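Local coordinates for glucan-binding protein C, GbpC (Streptococcus mutans UA159, PDB 5UQZ) that probably binds glucan at the streptococcal cell surface, mediating sucrose-independent and sucrose-dependent adherence, and has a calcium-binding beta-supersandwich domain, at residues N192-V197 and T313-G318; L222-H227 and G283-N288; D234-V239 and E260-K265. One frame throughout, in Å; residues are numbered along the deposited sequence.

Contact 1. Residues N192-V197 and T313-G318; sequences NDKISV and TFTVGG
Thr313 opens the pairing of strand 313-318 with strand 194-197, which runs antiparallel to it at 177°. Its methyl CG2 lies 3.3 Å from Ser196 OG, while OG1 turns to Thr198 OG1; the serine hydroxyl itself is held by Asn159. Phe314 comes next, bonded through both its backbone N and O to Val197. Its CG sits between the backbone N and the carbonyl carbon (chi1 68°), a setting that lays the ring beside Val197, both side chains pointing the same way. Val197 CB stands 3.8 Å from the centroid of the Phe314 ring, over one face but shifted toward the rim, a CH-pi contact. Thr315 projects from the other face of the sheet: its CG2 packs on Ser196 CB and OG, its CB is crossed by Lys194 CD at 4.0 Å, and its OG1 shares a water with Lys194 NZ. Val316 returns to the Phe314 side, CG1 against Ile195 CB at 3.9 Å, and its N and O bond to Ile195 O and N, each at 2.9 Å. Gly317 passes CA close to Asp193 O, and Gly318 N binds a water at 3.0 Å. The chemistry is thus two-sided: apolar groups, among them the Phe314 ring stacked on Phe329, meet strands 180-184 and 325-329, whereas hydroxyls, an ammonium group and water occupy the Thr315 side.

Contact 2. Residues L222-H227 and G283-N288; sequences LSSLNH and GWDAVN. With CA (calcium ion), chain B.
Ser224 and Asn226 present donors to the carboxylate of Asp285, one to each oxygen. Ser224 OG donates to Asp285 OD1 at 2.7 Å, arriving on the syn side and only 17° out of the carboxylate plane. Asn226 ND2 gives a fairly straight bond to Asp285 OD2 (2.9 Å), but it descends on that oxygen from above the carboxylate plane, although OD2 lies nearly in the plane of the asparagine amide. Gln268 also binds this ND2, so the amide is gripped twice and its OD1 is left turned to the metal.

Metal bonds form the second group. Calcium is held by Ser224 O, by Ser224 OG at 2.5 Å, by Asn226 OD1 at 2.3 Å and by four waters, with Glu237 completing the shell. With OG anti to the backbone N (chi1 -173°), the serine hydroxyl reaches calcium and Asp285 together. One metal-bound water also donates to Asp285 OD2 at 2.7 Å.

Van der Waals contact comes from Trp284, whose CZ3 edge meets Ser224 CA at 4.1 Å.

Asp285, on a type I turn, is thereby a second-shell carboxylate: it orients two protein ligands and a water of a water-rich calcium site of eight oxygens, built from a loop and the neighbouring strand 233-240.

Contact 3. Residues D234-V239 and E260-K265; sequences DHVEKV and EIYSAK. With CA (calcium ion), chain B.
Lys238 and Tyr262 lie side by side on neighbouring antiparallel strands of the large sheet in this beta-supersandwich domain, where Val239 and Ile261 form a hydrogen-bonded pair (Val239 N to Ile261 O 3.0 Å, Ile261 N to Val239 O 2.8 Å).

The lysine chain can be followed outward. Its CB is near Glu260 OE2 and Ile261 O. CG, anti to the carbonyl carbon (chi1 -54°), rests 3.7 Å from both Tyr262 CB and CD1. CD touches Tyr262 CD1 and, on another side, the Glu260 carboxylate, 3.6 Å from OE2. CE then stands over the middle of the Tyr262 ring, 3.8 Å from its centroid and 8° off the normal, a CH-pi contact, and NZ adds a cation-pi interaction over the same face. The extended chain therefore lies flat along the ring, while the charge reaches Glu260 OE1 through a shared water.

Farther along, Val236 CG1 touches Tyr262 CD2, and a water joins Glu237 O to Ser263 N where the strands part. The side chain of Glu237 leaves the backbone away from strand 260-263, and its OE1 binds calcium together with Ser224 and Asn226. With the metal on OE1, His235 NE2 helps to set the rotation of this carboxylate, donating in its ring plane to the anti lone pair of Glu237 OE2 at 2.7 Å.

The three contacts nest along the chain: contact 1 closes a loop that contains contact 2, which in turn encloses contact 3. Contacts 1 and 3, with centres about 10 Å apart, share one antiparallel sheet, since strand 312-319 pairs with strand 233-240; Thr315 N to Lys238 O, 2.8 Å, is one probable bond across that join. Contact 2 belongs to loops, its centre about 13 Å from that of contact 3 and about 17 Å from that of contact 1. His227 reaches both Asp234 and Ser263. The distant 283-288 loop supplies only the second-shell Asp285, whereas calcium itself ties the 222-227 loop to strand 233-240 of the large sheet in this glucan-binding protein.

Contact 1. Residues N192-V197 and T313-G318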
ATOM      1  N   ASN A 192      -8.193   1.152  20.202  1.00 11.11           N
ATOM      2  CA  ASN A 192      -8.847   2.410  19.861  1.00 11.41           C
ATOM      3  C   ASN A 192      -7.913   3.598  19.656  1.00 10.94           C
ATOM      4  O   ASN A 192      -8.400   4.700  19.374  1.00 15.40           O
ATOM      5  CB  ASN A 192      -9.931   2.768  20.883  1.00 12.66           C
ATOM      6  CG  ASN A 192     -11.213   1.911  20.789  1.00 13.50           C
ATOM      7  OD1 ASN A 192     -11.911   1.756  21.792  1.00 16.33           O
ATOM      8  ND2 ASN A 192     -11.562   1.386  19.601  1.00 15.97           N
ATOM      9  N   ASP A 193      -6.611   3.422  19.741  1.00 11.11           N
ATOM     10  CA  ASP A 193      -5.693   4.485  19.335  1.00 11.29           C
ATOM     11  C   ASP A 193      -5.306   4.276  17.876  1.00 10.77           C
ATOM     12  O   ASP A 193      -5.462   3.191  17.324  1.00 11.62           O
ATOM     13  CB  ASP A 193      -4.443   4.443  20.219  1.00 12.74           C
ATOM     14  CG  ASP A 193      -4.779   4.721  21.687  1.00 16.07           C
ATOM     15  OD1 ASP A 193      -5.656   5.577  21.979  1.00 16.15           O
ATOM     16  OD2 ASP A 193      -4.191   4.081  22.579  1.00 17.65           O
ATOM     17  N   LYS A 194      -4.771   5.334  17.266  1.00 10.24           N
ATOM     18  CA  LYS A 194      -4.384   5.229  15.859  1.00  9.81           C
ATOM     19  C   LYS A 194      -3.201   6.149  15.607  1.00  8.81           C
ATOM     20  O   LYS A 194      -3.015   7.167  16.297  1.00  9.92           O
ATOM     21  CB  LYS A 194      -5.527   5.571  14.936  1.00 13.92           C
ATOM     22  CG  LYS A 194      -6.097   6.873  15.087  1.00 15.95           C
ATOM     23  CD  LYS A 194      -7.502   6.904  14.394  1.00 20.80           C
ATOM     24  CE  LYS A 194      -8.081   8.299  14.510  1.00 29.22           C
ATOM     25  NZ  LYS A 194      -9.324   8.462  13.718  1.00 37.63           N
ATOM     26  N   ILE A 195      -2.432   5.819  14.567  1.00  8.58           N
ATOM     27  CA  ILE A 195      -1.533   6.776  13.951  1.00  7.52           C
ATOM     28  C   ILE A 195      -2.367   7.495  12.886  1.00  8.15           C
ATOM     29  O   ILE A 195      -3.009   6.843  12.039  1.00  9.12           O
ATOM     30  CB  ILE A 195      -0.325   6.064  13.315  1.00  8.77           C
ATOM     31  CG1 ILE A 195       0.578   5.470  14.402  1.00 10.38           C
ATOM     32  CG2 ILE A 195       0.488   7.024  12.428  1.00 10.02           C
ATOM     33  CD1 ILE A 195       1.695   4.579  13.871  1.00 11.38           C
ATOM     34  N   SER A 196      -2.346   8.827  12.917  1.00  7.60           N
ATOM     35  CA  SER A 196      -3.117   9.646  11.977  1.00  8.35           C
ATOM     36  C   SER A 196      -2.177  10.702  11.422  1.00  7.54           C
ATOM     37  O   SER A 196      -1.517  11.393  12.204  1.00  8.01           O
ATOM     38  CB  SER A 196      -4.242  10.346  12.744  1.00  9.66           C
ATOM     39  OG  SER A 196      -4.852  11.306  11.893  1.00  9.64           O
ATOM     40  N   VAL A 197      -2.126  10.826  10.090  1.00  7.47           N
ATOM     41  CA  VAL A 197      -1.221  11.799   9.448  1.00  7.53           C
ATOM     42  C   VAL A 197      -2.038  12.575   8.412  1.00  7.02           C
ATOM     43  O   VAL A 197      -2.603  11.977   7.490  1.00  8.37           O
ATOM     44  CB  VAL A 197      -0.026  11.094   8.759  1.00  8.00           C
ATOM     45  CG1 VAL A 197       0.855  12.120   8.017  1.00  8.74           C
ATOM     46  CG2 VAL A 197       0.827  10.348   9.769  1.00  9.49           C
ATOM     47  N   THR A 313      -6.130  12.851   5.066  1.00  7.95           N
ATOM     48  CA  THR A 313      -5.556  12.244   6.270  1.00  8.06           C
ATOM     49  C   THR A 313      -5.637  10.733   6.188  1.00  8.80           C
ATOM     50  O   THR A 313      -6.712  10.183   5.942  1.00 11.49           O
ATOM     51  CB  THR A 313      -6.338  12.722   7.499  1.00  9.03           C
ATOM     52  OG1 THR A 313      -6.266  14.148   7.564  1.00 10.11           O
ATOM     53  CG2 THR A 313      -5.777  12.124   8.793  1.00 10.31           C
ATOM     54  N   PHE A 314      -4.531  10.041   6.424  1.00  7.82           N
ATOM     55  CA  PHE A 314      -4.580   8.590   6.526  1.00  7.76           C
ATOM     56  C   PHE A 314      -4.446   8.179   7.978  1.00  8.52           C
ATOM     57  O   PHE A 314      -3.810   8.884   8.788  1.00  8.60           O
ATOM     58  CB  PHE A 314      -3.539   7.905   5.647  1.00  9.03           C
ATOM     59  CG  PHE A 314      -2.080   8.096   6.049  1.00  8.77           C
ATOM     60  CD1 PHE A 314      -1.517   7.256   7.026  1.00 11.00           C
ATOM     61  CD2 PHE A 314      -1.287   9.017   5.409  1.00 10.00           C
ATOM     62  CE1 PHE A 314      -0.181   7.385   7.372  1.00 12.27           C
ATOM     63  CE2 PHE A 314       0.074   9.136   5.764  1.00 10.99           C
ATOM     64  CZ  PHE A 314       0.632   8.313   6.735  1.00 10.82           C
ATOM     65  N   THR A 315      -5.075   7.052   8.316  1.00  8.37           N
ATOM     66  CA  THR A 315      -4.975   6.531   9.666  1.00  8.85           C
ATOM     67  C   THR A 315      -4.776   5.028   9.652  1.00  8.30           C
ATOM     68  O   THR A 315      -5.194   4.326   8.721  1.00  9.32           O
ATOM     69  CB  THR A 315      -6.189   6.874  10.583  1.00 10.30           C
ATOM     70  OG1 THR A 315      -7.329   6.133  10.165  1.00 11.50           O
ATOM     71  CG2 THR A 315      -6.546   8.353  10.526  1.00 12.29           C
ATOM     72  N   VAL A 316      -4.175   4.529  10.720  1.00  7.71           N
ATOM     73  CA  VAL A 316      -4.035   3.098  10.939  1.00  8.47           C
ATOM     74  C   VAL A 316      -4.160   2.843  12.426  1.00  8.26           C
ATOM     75  O   VAL A 316      -3.541   3.545  13.246  1.00  8.85           O
ATOM     76  CB  VAL A 316      -2.718   2.531  10.340  1.00  8.83           C
ATOM     77  CG1 VAL A 316      -1.479   3.266  10.869  1.00  9.69           C
ATOM     78  CG2 VAL A 316      -2.625   1.045  10.565  1.00 10.00           C
ATOM     79  N   GLY A 317      -4.955   1.842  12.793  1.00  8.51           N
ATOM     80  CA  GLY A 317      -5.132   1.521  14.204  1.00  9.82           C
ATOM     81  C   GLY A 317      -5.851   0.199  14.336  1.00  8.76           C
ATOM     82  O   GLY A 317      -6.237  -0.424  13.352  1.00  9.92           O
ATOM     83  N   GLY A 318      -6.018  -0.231  15.587  1.00  9.31           N
ATOM     84  CA  GLY A 318      -6.733  -1.465  15.882  1.00  9.98           C
ATOM     85  C   GLY A 318      -5.875  -2.619  16.356  1.00  9.17           C
ATOM     86  O   GLY A 318      -6.428  -3.656  16.741  1.00 10.13           O
TER
HETATM   87  O   HOH W   1      -4.829  -0.021  18.324  1.00 14.16           O
HETATM   88  O   HOH W   2      -9.700   7.101  11.185  1.00 23.28           O

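Contact 2. Residues L222-H227 and G283-N288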
ATOM      1  N   LEU A 222      -4.805   5.289  -3.777  1.00  8.23           N
ATOM      2  CA  LEU A 222      -4.910   5.050  -2.340  1.00  9.14           C
ATOM      3  C   LEU A 222      -4.959   3.525  -2.202  1.00  8.25           C
ATOM      4  O   LEU A 222      -5.968   2.904  -1.816  1.00  9.42           O
ATOM      5  CB  LEU A 222      -6.166   5.731  -1.767  1.00 10.38           C
ATOM      6  CG  LEU A 222      -6.116   7.266  -1.915  1.00 12.90           C
ATOM      7  CD1 LEU A 222      -7.446   7.906  -1.618  1.00 13.15           C
ATOM      8  CD2 LEU A 222      -4.997   7.909  -1.078  1.00 12.93           C
ATOM      9  N   SER A 223      -3.836   2.901  -2.530  1.00  9.76           N
ATOM     10  CA  SER A 223      -3.743   1.455  -2.546  1.00  8.73           C
ATOM     11  C   SER A 223      -3.414   0.904  -1.163  1.00  9.37           C
ATOM     12  O   SER A 223      -3.101   1.635  -0.219  1.00 10.32           O
ATOM     13  CB  SER A 223      -2.655   1.038  -3.523  1.00  9.63           C
ATOM     14  OG  SER A 223      -2.955   1.508  -4.835  1.00 11.36           O
ATOM     15  N   SER A 224      -3.502  -0.426  -1.050  1.00  8.87           N
ATOM     16  CA  SER A 224      -2.977  -1.117   0.115  1.00  8.38           C
ATOM     17  C   SER A 224      -3.648  -0.634   1.416  1.00  8.84           C
ATOM     18  O   SER A 224      -3.013  -0.402   2.438  1.00  8.86           O
ATOM     19  CB  SER A 224      -1.460  -0.969   0.177  1.00 10.14           C
ATOM     20  OG  SER A 224      -0.891  -1.763   1.199  1.00 11.14           O
ATOM     21  N   LEU A 225      -4.992  -0.576   1.402  1.00  8.13           N
ATOM     22  CA  LEU A 225      -5.739  -0.222   2.614  1.00  8.02           C
ATOM     23  C   LEU A 225      -6.146  -1.521   3.301  1.00  8.32           C
ATOM     24  O   LEU A 225      -7.300  -1.985   3.210  1.00  8.75           O
ATOM     25  CB  LEU A 225      -6.914   0.688   2.300  1.00  9.05           C
ATOM     26  CG  LEU A 225      -6.516   2.056   1.696  1.00  9.45           C
ATOM     27  CD1 LEU A 225      -7.753   2.866   1.403  1.00 11.95           C
ATOM     28  CD2 LEU A 225      -5.556   2.837   2.569  1.00 12.31           C
ATOM     29  N   ASN A 226      -5.200  -2.081   4.041  1.00  8.61           N
ATOM     30  CA  ASN A 226      -5.427  -3.387   4.656  1.00  8.73           C
ATOM     31  C   ASN A 226      -6.398  -3.315   5.826  1.00  7.98           C
ATOM     32  O   ASN A 226      -6.335  -2.376   6.619  1.00  9.56           O
ATOM     33  CB  ASN A 226      -4.104  -3.951   5.221  1.00  9.94           C
ATOM     34  CG  ASN A 226      -3.014  -4.018   4.193  1.00  9.99           C
ATOM     35  OD1 ASN A 226      -2.515  -2.977   3.776  1.00 11.85           O
ATOM     36  ND2 ASN A 226      -2.670  -5.213   3.731  1.00 11.80           N
ATOM     37  N   HIS A 227      -7.230  -4.349   5.937  1.00  8.66           N
ATOM     38  CA  HIS A 227      -8.014  -4.578   7.134  1.00  9.33           C
ATOM     39  C   HIS A 227      -7.821  -6.052   7.467  1.00  9.89           C
ATOM     40  O   HIS A 227      -8.263  -6.936   6.720  1.00 10.85           O
ATOM     41  CB  HIS A 227      -9.490  -4.273   6.859  1.00  8.97           C
ATOM     42  CG  HIS A 227     -10.381  -4.446   8.062  1.00 10.18           C
ATOM     43  ND1 HIS A 227     -11.696  -4.025   8.076  1.00 12.01           N
ATOM     44  CD2 HIS A 227     -10.141  -4.977   9.292  1.00 11.46           C
ATOM     45  CE1 HIS A 227     -12.220  -4.277   9.262  1.00 13.38           C
ATOM     46  NE2 HIS A 227     -11.302  -4.861  10.012  1.00 12.53           N
ATOM     47  N   GLY A 283       0.385 -12.812  -2.638  1.00 20.58           N
ATOM     48  CA  GLY A 283      -0.772 -12.138  -2.103  1.00 16.69           C
ATOM     49  C   GLY A 283      -1.052 -10.840  -2.823  1.00 14.48           C
ATOM     50  O   GLY A 283      -0.179 -10.257  -3.490  1.00 14.83           O
ATOM     51  N   TRP A 284      -2.282 -10.350  -2.650  1.00 12.71           N
ATOM     52  CA  TRP A 284      -2.675  -9.134  -3.369  1.00 12.41           C
ATOM     53  C   TRP A 284      -1.857  -7.916  -2.952  1.00 11.44           C
ATOM     54  O   TRP A 284      -1.784  -6.949  -3.720  1.00 12.99           O
ATOM     55  CB  TRP A 284      -4.185  -8.866  -3.237  1.00 12.15           C
ATOM     56  CG  TRP A 284      -4.686  -8.536  -1.864  1.00 10.70           C
ATOM     57  CD1 TRP A 284      -5.360  -9.371  -1.030  1.00 11.27           C
ATOM     58  CD2 TRP A 284      -4.593  -7.250  -1.177  1.00  9.99           C
ATOM     59  NE1 TRP A 284      -5.654  -8.716   0.158  1.00 10.66           N
ATOM     60  CE2 TRP A 284      -5.206  -7.417   0.071  1.00 10.26           C
ATOM     61  CE3 TRP A 284      -4.065  -5.989  -1.507  1.00 11.19           C
ATOM     62  CZ2 TRP A 284      -5.276  -6.387   0.995  1.00 10.64           C
ATOM     63  CZ3 TRP A 284      -4.133  -4.986  -0.604  1.00 11.88           C
ATOM     64  CH2 TRP A 284      -4.731  -5.167   0.650  1.00 12.48           C
ATOM     65  N   ASP A 285      -1.260  -7.929  -1.753  1.00 11.54           N
ATOM     66  CA  ASP A 285      -0.571  -6.767  -1.203  1.00 12.09           C
ATOM     67  C   ASP A 285       0.926  -6.886  -1.349  1.00 14.82           C
ATOM     68  O   ASP A 285       1.651  -6.072  -0.779  1.00 16.46           O
ATOM     69  CB  ASP A 285      -0.965  -6.589   0.270  1.00 12.38           C
ATOM     70  CG  ASP A 285      -0.608  -5.210   0.815  1.00 13.02           C
ATOM     71  OD1 ASP A 285      -0.673  -4.202   0.092  1.00 12.19           O
ATOM     72  OD2 ASP A 285      -0.278  -5.149   2.031  1.00 12.27           O
ATOM     73  N   ALA A 286       1.408  -7.840  -2.134  1.00 13.54           N
ATOM     74  CA  ALA A 286       2.850  -7.992  -2.278  1.00 16.76           C
ATOM     75  C   ALA A 286       3.418  -6.783  -2.997  1.00 16.77           C
ATOM     76  O   ALA A 286       2.847  -6.310  -3.983  1.00 17.07           O
ATOM     77  CB  ALA A 286       3.161  -9.250  -3.097  1.00 17.60           C
ATOM     78  N   VAL A 287       4.576  -6.322  -2.539  1.00 20.32           N
ATOM     79  CA  VAL A 287       5.188  -5.131  -3.114  1.00 25.19           C
ATOM     80  C   VAL A 287       6.681  -5.358  -3.273  1.00 29.86           C
ATOM     81  O   VAL A 287       7.298  -6.138  -2.539  1.00 30.85           O
ATOM     82  CB  VAL A 287       4.898  -3.838  -2.297  1.00 27.50           C
ATOM     83  CG1 VAL A 287       3.389  -3.567  -2.219  1.00 29.16           C
ATOM     84  CG2 VAL A 287       5.507  -3.918  -0.894  1.00 29.11           C
ATOM     85  N   ASN A 288       7.267  -4.660  -4.235  1.00 29.75           N
ATOM     86  CA  ASN A 288       8.713  -4.638  -4.370  1.00 31.54           C
ATOM     87  C   ASN A 288       9.285  -3.572  -3.448  1.00 35.17           C
ATOM     88  O   ASN A 288       8.549  -2.806  -2.822  1.00 35.17           O
ATOM     89  CB  ASN A 288       9.095  -4.367  -5.822  1.00 35.40           C
ATOM     90  CG  ASN A 288       8.516  -5.397  -6.773  1.00 41.88           C
ATOM     91  OD1 ASN A 288       8.833  -6.585  -6.674  1.00 45.81           O
ATOM     92  ND2 ASN A 288       7.662  -4.954  -7.692  1.00 39.46           N
TER
HETATM   93 CA    CA B 501      -1.077  -1.142   3.568  1.00  9.73          CA
HETATM   94  O   HOH W   3       0.558  -2.957   3.270  1.00 13.69           O
HETATM   95  O   HOH W   4      -0.283  -2.226   5.752  1.00 24.68           O
HETATM   96  O   HOH W   5       1.249  -0.639   4.255  1.00 23.40           O
HETATM   97  O   HOH W   6      -0.686   1.132   3.006  1.00 13.92           O

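Contact 3. Residues D234-V239 and E260-K265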
ATOM      1  N   ASP A 234      -7.694  -5.781  15.347  1.00 10.98           N
ATOM      2  CA  ASP A 234      -8.638  -5.492  14.279  1.00 11.71           C
ATOM      3  C   ASP A 234      -8.040  -4.261  13.593  1.00 10.08           C
ATOM      4  O   ASP A 234      -8.454  -3.119  13.791  1.00 11.41           O
ATOM      5  CB  ASP A 234     -10.032  -5.211  14.833  1.00 13.79           C
ATOM      6  CG  ASP A 234     -11.048  -5.071  13.731  1.00 16.66           C
ATOM      7  OD1 ASP A 234     -10.802  -5.515  12.592  1.00 16.98           O
ATOM      8  OD2 ASP A 234     -12.129  -4.522  13.995  1.00 23.04           O
ATOM      9  N   HIS A 235      -7.041  -4.512  12.752  1.00 10.28           N
ATOM     10  CA  HIS A 235      -6.172  -3.496  12.170  1.00  9.63           C
ATOM     11  C   HIS A 235      -6.816  -2.967  10.892  1.00  8.55           C
ATOM     12  O   HIS A 235      -7.068  -3.755   9.968  1.00 10.16           O
ATOM     13  CB  HIS A 235      -4.884  -4.215  11.801  1.00 10.32           C
ATOM     14  CG  HIS A 235      -3.884  -3.363  11.071  1.00 10.52           C
ATOM     15  ND1 HIS A 235      -2.728  -2.907  11.668  1.00 10.78           N
ATOM     16  CD2 HIS A 235      -3.835  -2.930   9.783  1.00 11.34           C
ATOM     17  CE1 HIS A 235      -1.990  -2.269  10.769  1.00 11.20           C
ATOM     18  NE2 HIS A 235      -2.646  -2.256   9.611  1.00 10.92           N
ATOM     19  N   VAL A 236      -7.090  -1.665  10.842  1.00  9.18           N
ATOM     20  CA  VAL A 236      -7.767  -1.076   9.693  1.00  9.07           C
ATOM     21  C   VAL A 236      -6.998   0.165   9.262  1.00  8.56           C
ATOM     22  O   VAL A 236      -6.649   1.021  10.092  1.00  9.72           O
ATOM     23  CB  VAL A 236      -9.238  -0.708  10.014  1.00 10.32           C
ATOM     24  CG1 VAL A 236      -9.968  -0.279   8.735  1.00 11.54           C
ATOM     25  CG2 VAL A 236     -10.016  -1.789  10.713  1.00 13.99           C
ATOM     26  N   GLU A 237      -6.754   0.269   7.952  1.00  7.87           N
ATOM     27  CA  GLU A 237      -6.128   1.436   7.329  1.00  7.48           C
ATOM     28  C   GLU A 237      -7.210   2.217   6.600  1.00  7.70           C
ATOM     29  O   GLU A 237      -7.995   1.640   5.838  1.00  8.34           O
ATOM     30  CB  GLU A 237      -5.007   0.963   6.403  1.00  8.49           C
ATOM     31  CG  GLU A 237      -3.955   0.217   7.220  1.00  9.11           C
ATOM     32  CD  GLU A 237      -2.831  -0.459   6.476  1.00  9.88           C
ATOM     33  OE1 GLU A 237      -2.641  -0.260   5.266  1.00  9.88           O
ATOM     34  OE2 GLU A 237      -2.088  -1.209   7.184  1.00 12.23           O
ATOM     35  N   LYS A 238      -7.238   3.527   6.820  1.00  8.01           N
ATOM     36  CA  LYS A 238      -8.317   4.391   6.337  1.00  8.22           C
ATOM     37  C   LYS A 238      -7.756   5.683   5.777  1.00  8.16           C
ATOM     38  O   LYS A 238      -6.679   6.124   6.171  1.00  8.66           O
ATOM     39  CB  LYS A 238      -9.268   4.788   7.508  1.00  9.70           C
ATOM     40  CG  LYS A 238      -9.836   3.611   8.304  1.00 10.40           C
ATOM     41  CD  LYS A 238     -10.833   4.102   9.344  1.00 12.40           C
ATOM     42  CE  LYS A 238     -11.511   2.953  10.042  1.00 13.92           C
ATOM     43  NZ  LYS A 238     -12.344   3.437  11.163  1.00 17.89           N
ATOM     44  N   VAL A 239      -8.529   6.294   4.866  1.00  8.14           N
ATOM     45  CA  VAL A 239      -8.192   7.634   4.388  1.00  7.47           C
ATOM     46  C   VAL A 239      -9.423   8.526   4.482  1.00  7.80           C
ATOM     47  O   VAL A 239     -10.495   8.161   3.981  1.00  9.38           O
ATOM     48  CB  VAL A 239      -7.648   7.622   2.952  1.00  8.85           C
ATOM     49  CG1 VAL A 239      -7.190   9.053   2.563  1.00 12.78           C
ATOM     50  CG2 VAL A 239      -6.519   6.643   2.838  1.00 11.10           C
ATOM     51  N   GLU A 260     -14.739   8.530   5.478  1.00 19.61           N
ATOM     52  CA  GLU A 260     -13.477   7.859   5.221  1.00 14.81           C
ATOM     53  C   GLU A 260     -13.664   6.722   4.221  1.00 13.86           C
ATOM     54  O   GLU A 260     -14.742   6.143   4.106  1.00 17.40           O
ATOM     55  CB  GLU A 260     -12.941   7.295   6.520  1.00 16.02           C
ATOM     56  CG  GLU A 260     -12.498   8.372   7.548  1.00 22.03           C
ATOM     57  CD  GLU A 260     -12.063   7.741   8.829  1.00 32.79           C
ATOM     58  OE1 GLU A 260     -12.933   7.198   9.520  1.00 36.88           O
ATOM     59  OE2 GLU A 260     -10.849   7.714   9.106  1.00 39.56           O
ATOM     60  N   ILE A 261     -12.584   6.356   3.549  1.00  9.99           N
ATOM     61  CA  ILE A 261     -12.556   5.146   2.724  1.00  9.64           C
ATOM     62  C   ILE A 261     -11.723   4.091   3.421  1.00  8.98           C
ATOM     63  O   ILE A 261     -10.676   4.390   4.009  1.00  9.38           O
ATOM     64  CB  ILE A 261     -12.106   5.347   1.264  1.00 11.30           C
ATOM     65  CG1 ILE A 261     -10.632   5.744   1.166  1.00 12.63           C
ATOM     66  CG2 ILE A 261     -13.058   6.374   0.588  1.00 13.95           C
ATOM     67  CD1 ILE A 261     -10.091   5.627  -0.258  1.00 12.81           C
ATOM     68  N   TYR A 262     -12.196   2.851   3.358  1.00  9.13           N
ATOM     69  CA  TYR A 262     -11.502   1.710   3.929  1.00  8.74           C
ATOM     70  C   TYR A 262     -12.303   0.471   3.556  1.00  8.75           C
ATOM     71  O   TYR A 262     -13.419   0.546   3.025  1.00 10.01           O
ATOM     72  CB  TYR A 262     -11.341   1.800   5.450  1.00  9.15           C
ATOM     73  CG  TYR A 262     -12.574   1.998   6.290  1.00  9.44           C
ATOM     74  CD1 TYR A 262     -13.079   3.285   6.525  1.00 10.62           C
ATOM     75  CD2 TYR A 262     -13.218   0.894   6.853  1.00 10.66           C
ATOM     76  CE1 TYR A 262     -14.199   3.485   7.326  1.00 12.24           C
ATOM     77  CE2 TYR A 262     -14.365   1.074   7.653  1.00 12.50           C
ATOM     78  CZ  TYR A 262     -14.854   2.362   7.867  1.00 13.65           C
ATOM     79  OH  TYR A 262     -15.978   2.531   8.634  1.00 16.14           O
ATOM     80  N   SER A 263     -11.735  -0.684   3.885  1.00  8.83           N
ATOM     81  CA  SER A 263     -12.427  -1.954   3.742  1.00  9.62           C
ATOM     82  C   SER A 263     -13.185  -2.231   5.019  1.00 10.01           C
ATOM     83  O   SER A 263     -12.577  -2.424   6.062  1.00 10.61           O
ATOM     84  CB  SER A 263     -11.404  -3.055   3.467  1.00 10.20           C
ATOM     85  OG  SER A 263     -12.011  -4.328   3.306  1.00 11.74           O
ATOM     86  N   ALA A 264     -14.533  -2.299   4.935  1.00 10.84           N
ATOM     87  CA  ALA A 264     -15.339  -2.482   6.143  1.00 12.57           C
ATOM     88  C   ALA A 264     -15.063  -3.824   6.809  1.00 12.41           C
ATOM     89  O   ALA A 264     -15.135  -3.931   8.046  1.00 14.80           O
ATOM     90  CB  ALA A 264     -16.822  -2.359   5.787  1.00 16.63           C
ATOM     91  N   LYS A 265     -14.785  -4.855   6.015  1.00 12.74           N
ATOM     92  CA  LYS A 265     -14.518  -6.198   6.500  1.00 14.55           C
ATOM     93  C   LYS A 265     -13.066  -6.564   6.239  1.00 13.08           C
ATOM     94  O   LYS A 265     -12.346  -5.904   5.497  1.00 11.82           O
ATOM     95  CB  LYS A 265     -15.442  -7.204   5.806  1.00 19.54           C
ATOM     96  CG  LYS A 265     -16.908  -7.001   6.123  1.00 26.02           C
ATOM     97  CD  LYS A 265     -17.698  -8.071   5.413  1.00 32.63           C
ATOM     98  CE  LYS A 265     -19.130  -7.645   5.091  1.00 39.14           C
ATOM     99  NZ  LYS A 265     -20.101  -8.766   5.326  1.00 41.22           N
TER
HETATM  100 CA    CA B 501      -1.077  -1.142   3.568  1.00  9.73          CA
HETATM  101  O   HOH W   7      -9.111  -0.827   5.048  1.00  9.50           O
HETATM  102  O   HOH W   4      -0.283  -2.226   5.752  1.00 24.68           O
HETATM  103  O   HOH W   8     -14.237   5.337  10.500  1.00 31.75           O
HETATM  104  O   HOH W   3       0.558  -2.957   3.270  1.00 13.69           O
HETATM  105  O   HOH W   5       1.249  -0.639   4.255  1.00 23.40           O
HETATM  106  O   HOH W   6      -0.686   1.132   3.006  1.00 13.92           O